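Local coordinates for CREG-like beta-barrel domain-containing protein (Agrobacterium tumefaciens, PDB 3DNH) that is of unknown function but has a CREG-like beta-barrel related to the FMN-binding pyridoxamine 5'-phosphate oxidase family, so it may bind a flavin, at residues A[194-197]-A[198-201]; A[121-124]-A[125-129]; A[183-186]-A[187-191]. One frame throughout, in Å; residues are numbered along the deposited sequence.

Interaction 1: residues A[194-197]-A[198-201]; sequences NAIK and GEAS
The backbone folds back where Ile196 O accepts a hydrogen bond from Glu199 N, 3.0 Å away, and this closes a type II beta turn with Lys197 and Gly198 at the corners. The bond is fairly straight, with an N-H...O angle of 162°, but the donor stands above the carbonyl plane. Gly198 has phi 89°, a conformation that glycine takes easily. It is also the N-cap of helix 199-206.

The side chains of Ile196 and Glu199 lie alongside each other, in the same direction. Ile196 CB is 3.7 Å from Glu199 CB. Farther out, Ile196 CG2 lies 3.9 Å from Glu199 CD, so the carboxylate carbon is met by the methyl branch. A bend in the glutamate, chi2 86°, keeps its end alongside the isoleucine. A water ties the polar end of this side chain back to the turn. It donates to Glu199 OE2 at 2.7 Å and to Lys197 O at 3.2 Å. Glu199 OE2 also has a long, weak ion pair with Arg202 NE.

Asn194 OD1 touches Ala200 CB at 3.9 Å. Its main polar partner is Ile216 N, at the start of the three-stranded sheet. Ala200 itself packs on Trp214.

The first helical amides find acceptors outside the helix. Ile196 O takes Glu199 N, and a second water takes Ala200 N at 3.0 Å. The carboxylate of Glu199 sits in the first turn of the helix, where the helix dipole would probably favour its negative charge.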
ATOM      1  N   ASN A 194     -22.734   7.483  19.517  1.00 37.70           N
ATOM      2  CA  ASN A 194     -21.522   8.312  19.581  1.00 36.83           C
ATOM      3  C   ASN A 194     -21.616   9.349  20.667  1.00 37.14           C
ATOM      4  O   ASN A 194     -20.589   9.855  21.121  1.00 38.40           O
ATOM      5  CB  ASN A 194     -21.172   9.001  18.220  1.00 36.57           C
ATOM      6  CG  ASN A 194     -20.590   8.038  17.197  1.00 36.66           C
ATOM      7  OD1 ASN A 194     -19.917   7.084  17.564  1.00 38.01           O
ATOM      8  ND2 ASN A 194     -20.882   8.257  15.890  1.00 36.35           N
ATOM      9  N   ALA A 195     -22.826   9.698  21.093  1.00 37.30           N
ATOM     10  CA  ALA A 195     -23.017  10.669  22.182  1.00 36.33           C
ATOM     11  C   ALA A 195     -22.870  10.036  23.571  1.00 35.42           C
ATOM     12  O   ALA A 195     -22.843  10.742  24.604  1.00 34.15           O
ATOM     13  CB  ALA A 195     -24.409  11.377  22.035  1.00 37.39           C
ATOM     14  N   ILE A 196     -22.772   8.705  23.620  1.00 34.06           N
ATOM     15  CA  ILE A 196     -22.553   8.044  24.911  1.00 34.61           C
ATOM     16  C   ILE A 196     -21.028   8.002  25.023  1.00 33.90           C
ATOM     17  O   ILE A 196     -20.376   7.286  24.287  1.00 33.32           O
ATOM     18  CB  ILE A 196     -23.221   6.622  25.016  1.00 34.05           C
ATOM     19  CG1 ILE A 196     -24.738   6.726  24.752  1.00 35.03           C
ATOM     20  CG2 ILE A 196     -22.953   5.969  26.417  1.00 33.21           C
ATOM     21  CD1 ILE A 196     -25.513   5.337  24.716  1.00 33.84           C
ATOM     22  N   LYS A 197     -20.478   8.837  25.892  1.00 35.20           N
ATOM     23  CA  LYS A 197     -19.032   8.919  26.050  1.00 35.60           C
ATOM     24  C   LYS A 197     -18.440   7.516  26.303  1.00 36.08           C
ATOM     25  O   LYS A 197     -18.915   6.773  27.187  1.00 35.81           O
ATOM     26  CB  LYS A 197     -18.673   9.900  27.151  1.00 35.34           C
ATOM     27  CG  LYS A 197     -17.173  10.094  27.373  1.00 36.94           C
ATOM     28  CD  LYS A 197     -16.938  11.318  28.163  1.00 34.56           C
ATOM     29  CE  LYS A 197     -15.505  11.545  28.462  1.00 34.63           C
ATOM     30  NZ  LYS A 197     -15.412  12.793  29.237  1.00 30.40           N
ATOM     31  N   GLY A 198     -17.462   7.137  25.482  1.00 36.12           N
ATOM     32  CA  GLY A 198     -16.721   5.900  25.692  1.00 35.91           C
ATOM     33  C   GLY A 198     -17.369   4.715  25.022  1.00 36.65           C
ATOM     34  O   GLY A 198     -16.732   3.648  24.917  1.00 36.86           O
ATOM     35  N   GLU A 199     -18.612   4.868  24.559  1.00 36.33           N
ATOM     36  CA  GLU A 199     -19.338   3.707  24.022  1.00 37.55           C
ATOM     37  C   GLU A 199     -18.751   3.190  22.687  1.00 38.59           C
ATOM     38  O   GLU A 199     -18.630   1.979  22.502  1.00 38.33           O
ATOM     39  CB  GLU A 199     -20.824   3.986  23.852  1.00 37.82           C
ATOM     40  CG  GLU A 199     -21.676   2.733  23.867  1.00 43.40           C
ATOM     41  CD  GLU A 199     -22.074   2.296  25.304  1.00 49.01           C
ATOM     42  OE1 GLU A 199     -23.281   2.090  25.528  1.00 51.75           O
ATOM     43  OE2 GLU A 199     -21.217   2.179  26.233  1.00 52.34           O
ATOM     44  N   ALA A 200     -18.373   4.089  21.772  1.00 38.82           N
ATOM     45  CA  ALA A 200     -17.787   3.641  20.480  1.00 39.20           C
ATOM     46  C   ALA A 200     -16.456   2.896  20.747  1.00 40.28           C
ATOM     47  O   ALA A 200     -16.151   1.872  20.119  1.00 39.92           O
ATOM     48  CB  ALA A 200     -17.574   4.792  19.600  1.00 39.55           C
ATOM     49  N   SER A 201     -15.687   3.400  21.703  1.00 39.80           N
ATOM     50  CA  SER A 201     -14.417   2.775  22.091  1.00 41.18           C
ATOM     51  C   SER A 201     -14.638   1.396  22.746  1.00 40.92           C
ATOM     52  O   SER A 201     -13.915   0.436  22.423  1.00 41.81           O
ATOM     53  CB  SER A 201     -13.636   3.717  22.991  1.00 40.29           C
ATOM     54  OG  SER A 201     -12.358   3.181  23.279  1.00 44.86           O
TER
HETATM   55  O   HOH W   1     -19.014   7.047  21.935  1.00 27.86           O
HETATM   56  O   HOH W   2     -19.443   3.656  27.559  1.00 44.27           O

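Interaction 2: residues A[121-124]-A[125-129]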
ATOM      1  N   VAL A 121     -22.605  13.519  -3.880  1.00 40.47           N
ATOM      2  CA  VAL A 121     -21.308  13.930  -3.319  1.00 39.77           C
ATOM      3  C   VAL A 121     -21.355  14.453  -1.866  1.00 38.62           C
ATOM      4  O   VAL A 121     -20.509  14.053  -1.079  1.00 37.65           O
ATOM      5  CB  VAL A 121     -20.294  14.641  -4.270  1.00 39.16           C
ATOM      6  CG1 VAL A 121     -20.439  14.127  -5.692  1.00 39.45           C
ATOM      7  CG2 VAL A 121     -20.374  16.080  -4.199  1.00 41.43           C
ATOM      8  N   PRO A 122     -22.332  15.325  -1.516  1.00 38.16           N
ATOM      9  CA  PRO A 122     -22.429  15.718  -0.099  1.00 37.43           C
ATOM     10  C   PRO A 122     -22.394  14.542   0.938  1.00 37.74           C
ATOM     11  O   PRO A 122     -21.667  14.615   1.940  1.00 36.09           O
ATOM     12  CB  PRO A 122     -23.741  16.487  -0.046  1.00 37.07           C
ATOM     13  CG  PRO A 122     -23.857  17.105  -1.443  1.00 38.18           C
ATOM     14  CD  PRO A 122     -23.321  16.045  -2.359  1.00 37.57           C
ATOM     15  N   LEU A 123     -23.159  13.489   0.677  1.00 37.13           N
ATOM     16  CA  LEU A 123     -23.141  12.306   1.540  1.00 38.71           C
ATOM     17  C   LEU A 123     -21.776  11.630   1.556  1.00 37.67           C
ATOM     18  O   LEU A 123     -21.278  11.274   2.623  1.00 37.67           O
ATOM     19  CB  LEU A 123     -24.215  11.322   1.089  1.00 38.61           C
ATOM     20  CG  LEU A 123     -24.454  10.077   1.920  1.00 39.30           C
ATOM     21  CD1 LEU A 123     -24.808  10.392   3.399  1.00 35.77           C
ATOM     22  CD2 LEU A 123     -25.571   9.369   1.164  1.00 41.31           C
ATOM     23  N   ALA A 124     -21.163  11.484   0.380  1.00 36.98           N
ATOM     24  CA  ALA A 124     -19.895  10.784   0.257  1.00 36.59           C
ATOM     25  C   ALA A 124     -18.795  11.572   0.973  1.00 37.61           C
ATOM     26  O   ALA A 124     -17.895  10.999   1.601  1.00 36.60           O
ATOM     27  CB  ALA A 124     -19.549  10.547  -1.239  1.00 37.41           C
ATOM     28  N   ILE A 125     -18.889  12.894   0.898  1.00 37.52           N
ATOM     29  CA  ILE A 125     -17.972  13.803   1.618  1.00 38.61           C
ATOM     30  C   ILE A 125     -18.029  13.588   3.113  1.00 37.17           C
ATOM     31  O   ILE A 125     -17.006  13.474   3.787  1.00 37.42           O
ATOM     32  CB  ILE A 125     -18.321  15.320   1.341  1.00 39.07           C
ATOM     33  CG1 ILE A 125     -17.923  15.701  -0.084  1.00 41.23           C
ATOM     34  CG2 ILE A 125     -17.617  16.272   2.322  1.00 40.52           C
ATOM     35  CD1 ILE A 125     -16.511  15.407  -0.347  1.00 45.57           C
ATOM     36  N   ALA A 126     -19.223  13.589   3.659  1.00 36.81           N
ATOM     37  CA  ALA A 126     -19.325  13.469   5.096  1.00 37.23           C
ATOM     38  C   ALA A 126     -18.802  12.073   5.553  1.00 37.64           C
ATOM     39  O   ALA A 126     -18.036  11.972   6.526  1.00 36.63           O
ATOM     40  CB  ALA A 126     -20.744  13.712   5.543  1.00 37.00           C
ATOM     41  N   ARG A 127     -19.159  11.036   4.801  1.00 37.64           N
ATOM     42  CA  ARG A 127     -18.662   9.678   5.086  1.00 38.74           C
ATOM     43  C   ARG A 127     -17.135   9.571   5.039  1.00 39.32           C
ATOM     44  O   ARG A 127     -16.510   8.927   5.891  1.00 39.10           O
ATOM     45  CB  ARG A 127     -19.259   8.680   4.114  1.00 39.12           C
ATOM     46  CG  ARG A 127     -20.653   8.295   4.398  1.00 39.31           C
ATOM     47  CD  ARG A 127     -21.214   7.538   3.195  1.00 42.21           C
ATOM     48  NE  ARG A 127     -22.587   7.105   3.438  1.00 42.02           N
ATOM     49  CZ  ARG A 127     -23.375   6.507   2.548  1.00 44.09           C
ATOM     50  NH1 ARG A 127     -22.961   6.307   1.289  1.00 42.23           N
ATOM     51  NH2 ARG A 127     -24.602   6.133   2.931  1.00 43.74           N
ATOM     52  N   TYR A 128     -16.528  10.222   4.045  1.00 38.91           N
ATOM     53  CA  TYR A 128     -15.101  10.206   3.892  1.00 38.50           C
ATOM     54  C   TYR A 128     -14.352  10.971   4.995  1.00 38.28           C
ATOM     55  O   TYR A 128     -13.361  10.480   5.537  1.00 37.03           O
ATOM     56  CB  TYR A 128     -14.777  10.833   2.540  1.00 38.18           C
ATOM     57  CG  TYR A 128     -13.375  10.630   2.044  1.00 38.12           C
ATOM     58  CD1 TYR A 128     -13.053   9.533   1.234  1.00 38.79           C
ATOM     59  CD2 TYR A 128     -12.399  11.583   2.285  1.00 38.98           C
ATOM     60  CE1 TYR A 128     -11.761   9.368   0.732  1.00 38.36           C
ATOM     61  CE2 TYR A 128     -11.121  11.449   1.787  1.00 39.29           C
ATOM     62  CZ  TYR A 128     -10.807  10.342   0.994  1.00 39.80           C
ATOM     63  OH  TYR A 128      -9.534  10.242   0.469  1.00 40.32           O
ATOM     64  N   ILE A 129     -14.817  12.195   5.287  1.00 38.68           N
ATOM     65  CA  ILE A 129     -14.311  13.040   6.361  1.00 38.24           C
ATOM     66  C   ILE A 129     -14.300  12.330   7.719  1.00 38.71           C
ATOM     67  O   ILE A 129     -13.387  12.516   8.518  1.00 37.24           O
ATOM     68  CB  ILE A 129     -15.182  14.347   6.506  1.00 39.14           C
ATOM     69  CG1 ILE A 129     -14.869  15.388   5.399  1.00 39.78           C
ATOM     70  CG2 ILE A 129     -15.005  15.010   7.854  1.00 38.81           C
ATOM     71  CD1 ILE A 129     -13.471  15.554   5.130  1.00 41.39           C
TER
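Val121 O accepts from Ile125 N at 2.8 Å, and this begins a run of i to i+4 backbone bonds that continues through Ile129 N. Ala126 N gives its proton to Pro122 O at 3.2 Å, the longest of the four bonds that join 121-124 to 125-129. Arg127 N reaches Leu123 O at 3.0 Å and is the straightest, with an N-H...O angle of 170°. Tyr128 N reaches Ala124 O at 2.9 Å. All four carbonyls of 121-124 are thus satisfied four residues on. The next bond runs from Ile129 N to Ile125 O.

The side chains add packing contacts. Leu123 CG sits over the centre of one face of the Arg127 guanidinium, 3.8 Å from Arg127 CZ. The leucine gets there with CG anti to its own backbone N, chi1 -175°, while the arginine stays extended from CG to NE. Leu123 CD2 touches Arg127 NH2, also at 3.8 Å. Ile125 CG1 lies beside its own backbone N and comes within 3.2 Å of Val121 O, next to that carbonyl's hydrogen bond.

The polar end of Tyr128 is satisfied from the barrel: its OH is hydrogen-bonded to Asn60 ND2. Its ring meets that of Tyr132, and its side chain packs on Leu102 of the second subunit. Arg127 and the buried Ala124 both pack on Phe70 of strand 69-74. This is a regular alpha-helix in the connection between barrel strands 106-115 and 144-157, which also holds helix 135-138. It is laid against the antiparallel beta-barrel of the CREG-like, FMN-binding-clan fold.

Interaction 3: residues A[183-186]-A[187-191]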
HETATM    1  N   MSE A 183     -31.897   0.516   8.466  1.00 38.84           N
HETATM    2  CA  MSE A 183     -31.171   1.449   7.604  1.00 39.22           C
HETATM    3  C   MSE A 183     -31.807   2.841   7.682  1.00 39.12           C
HETATM    4  O   MSE A 183     -31.098   3.840   7.639  1.00 38.93           O
HETATM    5  CB  MSE A 183     -31.114   0.903   6.162  1.00 39.28           C
HETATM    6  CG  MSE A 183     -30.348  -0.464   6.026  1.00 39.80           C
HETATM    7 SE   MSE A 183     -28.695  -0.626   7.169  0.80 50.03          SE
HETATM    8  CE  MSE A 183     -27.571   0.792   6.444  1.00 43.54           C
ATOM      9  N   ALA A 184     -33.138   2.897   7.814  1.00 38.66           N
ATOM     10  CA  ALA A 184     -33.825   4.164   8.072  1.00 38.95           C
ATOM     11  C   ALA A 184     -33.390   4.790   9.419  1.00 39.20           C
ATOM     12  O   ALA A 184     -33.467   6.003   9.588  1.00 39.76           O
ATOM     13  CB  ALA A 184     -35.349   3.989   8.009  1.00 38.72           C
ATOM     14  N   ALA A 185     -32.893   3.984  10.343  1.00 39.12           N
ATOM     15  CA  ALA A 185     -32.466   4.492  11.684  1.00 39.14           C
ATOM     16  C   ALA A 185     -30.959   4.522  11.901  1.00 39.39           C
ATOM     17  O   ALA A 185     -30.477   5.045  12.925  1.00 38.95           O
ATOM     18  CB  ALA A 185     -33.125   3.696  12.790  1.00 38.99           C
ATOM     19  N   ALA A 186     -30.198   4.009  10.935  1.00 39.22           N
ATOM     20  CA  ALA A 186     -28.785   3.752  11.169  1.00 38.88           C
ATOM     21  C   ALA A 186     -28.013   5.043  11.444  1.00 40.07           C
ATOM     22  O   ALA A 186     -27.066   5.038  12.239  1.00 38.32           O
ATOM     23  CB  ALA A 186     -28.191   3.018  10.019  1.00 39.29           C
ATOM     24  N   GLU A 187     -28.387   6.132  10.768  1.00 40.14           N
ATOM     25  CA  GLU A 187     -27.672   7.408  10.963  1.00 42.11           C
ATOM     26  C   GLU A 187     -27.938   8.023  12.365  1.00 41.53           C
ATOM     27  O   GLU A 187     -27.016   8.464  13.059  1.00 39.45           O
ATOM     28  CB  GLU A 187     -28.022   8.369   9.832  1.00 43.22           C
ATOM     29  CG  GLU A 187     -26.846   9.210   9.307  1.00 50.16           C
ATOM     30  CD  GLU A 187     -25.579   8.372   9.044  1.00 57.11           C
ATOM     31  OE1 GLU A 187     -25.701   7.340   8.342  1.00 60.08           O
ATOM     32  OE2 GLU A 187     -24.481   8.734   9.555  1.00 60.58           O
ATOM     33  N   SER A 188     -29.197   8.007  12.791  1.00 41.32           N
ATOM     34  CA  SER A 188     -29.551   8.554  14.094  1.00 42.46           C
ATOM     35  C   SER A 188     -29.131   7.622  15.237  1.00 42.08           C
ATOM     36  O   SER A 188     -28.803   8.096  16.324  1.00 41.71           O
ATOM     37  CB  SER A 188     -31.041   8.874  14.167  1.00 42.62           C
ATOM     38  OG  SER A 188     -31.779   7.687  13.995  1.00 44.62           O
ATOM     39  N   GLU A 189     -29.119   6.313  15.000  1.00 41.08           N
ATOM     40  CA  GLU A 189     -28.506   5.410  15.988  1.00 40.35           C
ATOM     41  C   GLU A 189     -27.005   5.641  16.173  1.00 39.77           C
ATOM     42  O   GLU A 189     -26.541   5.678  17.306  1.00 38.95           O
ATOM     43  CB  GLU A 189     -28.791   3.945  15.678  1.00 41.17           C
ATOM     44  CG  GLU A 189     -30.227   3.567  15.973  1.00 42.00           C
ATOM     45  CD  GLU A 189     -30.545   3.693  17.447  1.00 47.88           C
ATOM     46  OE1 GLU A 189     -30.184   2.778  18.209  1.00 47.76           O
ATOM     47  OE2 GLU A 189     -31.139   4.706  17.853  1.00 47.91           O
ATOM     48  N   ALA A 190     -26.259   5.842  15.077  1.00 39.62           N
ATOM     49  CA  ALA A 190     -24.818   6.157  15.164  1.00 39.36           C
ATOM     50  C   ALA A 190     -24.598   7.411  16.015  1.00 39.81           C
ATOM     51  O   ALA A 190     -23.746   7.422  16.904  1.00 39.51           O
ATOM     52  CB  ALA A 190     -24.200   6.358  13.736  1.00 38.66           C
ATOM     53  N   THR A 191     -25.361   8.464  15.717  1.00 38.54           N
ATOM     54  CA  THR A 191     -25.300   9.719  16.442  1.00 39.26           C
ATOM     55  C   THR A 191     -25.613   9.522  17.921  1.00 39.11           C
ATOM     56  O   THR A 191     -24.907  10.048  18.787  1.00 37.88           O
ATOM     57  CB  THR A 191     -26.287  10.759  15.856  1.00 39.24           C
ATOM     58  OG1 THR A 191     -26.027  10.904  14.467  1.00 40.65           O
ATOM     59  CG2 THR A 191     -26.141  12.113  16.511  1.00 40.14           C
TER
HETATM   60  O   HOH W   3     -30.331   6.466   8.527  1.00 47.48           O
HETATM   61  O   HOH W   4     -31.349   7.883  10.750  1.00 36.75           O
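Glu187 and Ser188 reach the preceding turn through water, which makes this a hydrated kink in helix 180-194. One water donates to Met183 O at 2.9 Å and accepts from Glu187 N at 3.0 Å. Another donates to Ala184 O at 3.1 Å and accepts from Ser188 N at 3.0 Å. Each stands in for a direct bond between residues four apart. Ala185, with phi -108°, departs from helical values here.

Direct bonding resumes at once. Glu189 N meets Ala185 O at 2.8 Å, nearly in line with the C=O bond, and Glu189 CB and CG also touch that oxygen. Ala190 N follows to Ala186 O at 3.1 Å, from above the carbonyl plane. Ser188 OG sits between its own backbone N and carbonyl carbon, chi1 62°, which brings it near Ala185 O, but its proton has another acceptor within reach.

Farther out, Glu189 OE1 forms a salt bridge with Arg192 NH2, and the Glu189 side chain packs on Leu244 and Phe247 of helix 244-254. Ala190 packs on Ile216 of the three-stranded sheet. Met183, a selenomethionine, touches Pro65 and Pro221. Glu187 O accepts twice from one residue: Thr191 N at 3.1 Å and Thr191 OG1 at 3.0 Å approach from opposite faces of its carbonyl plane.

Along the chain, interaction 2 comes first, then interaction 3, then interaction 1. They run in series; none nests in or crosses another, and each closes only a local turn. Interaction 2 lies on helix 121-131, in the chain between barrel strands 106-115 and 144-157. Interaction 3 lies on helix 180-194, which packs against the three-stranded sheet and helix 244-254. The centre of interaction 3 is about 16 Å from that of interaction 2, with nearest atoms about 6 Å apart. Interaction 1 follows almost directly and joins helix 180-194 to helix 199-206. The last two contacts thus belong to the C-terminal helices and sheet, and the first to the barrel.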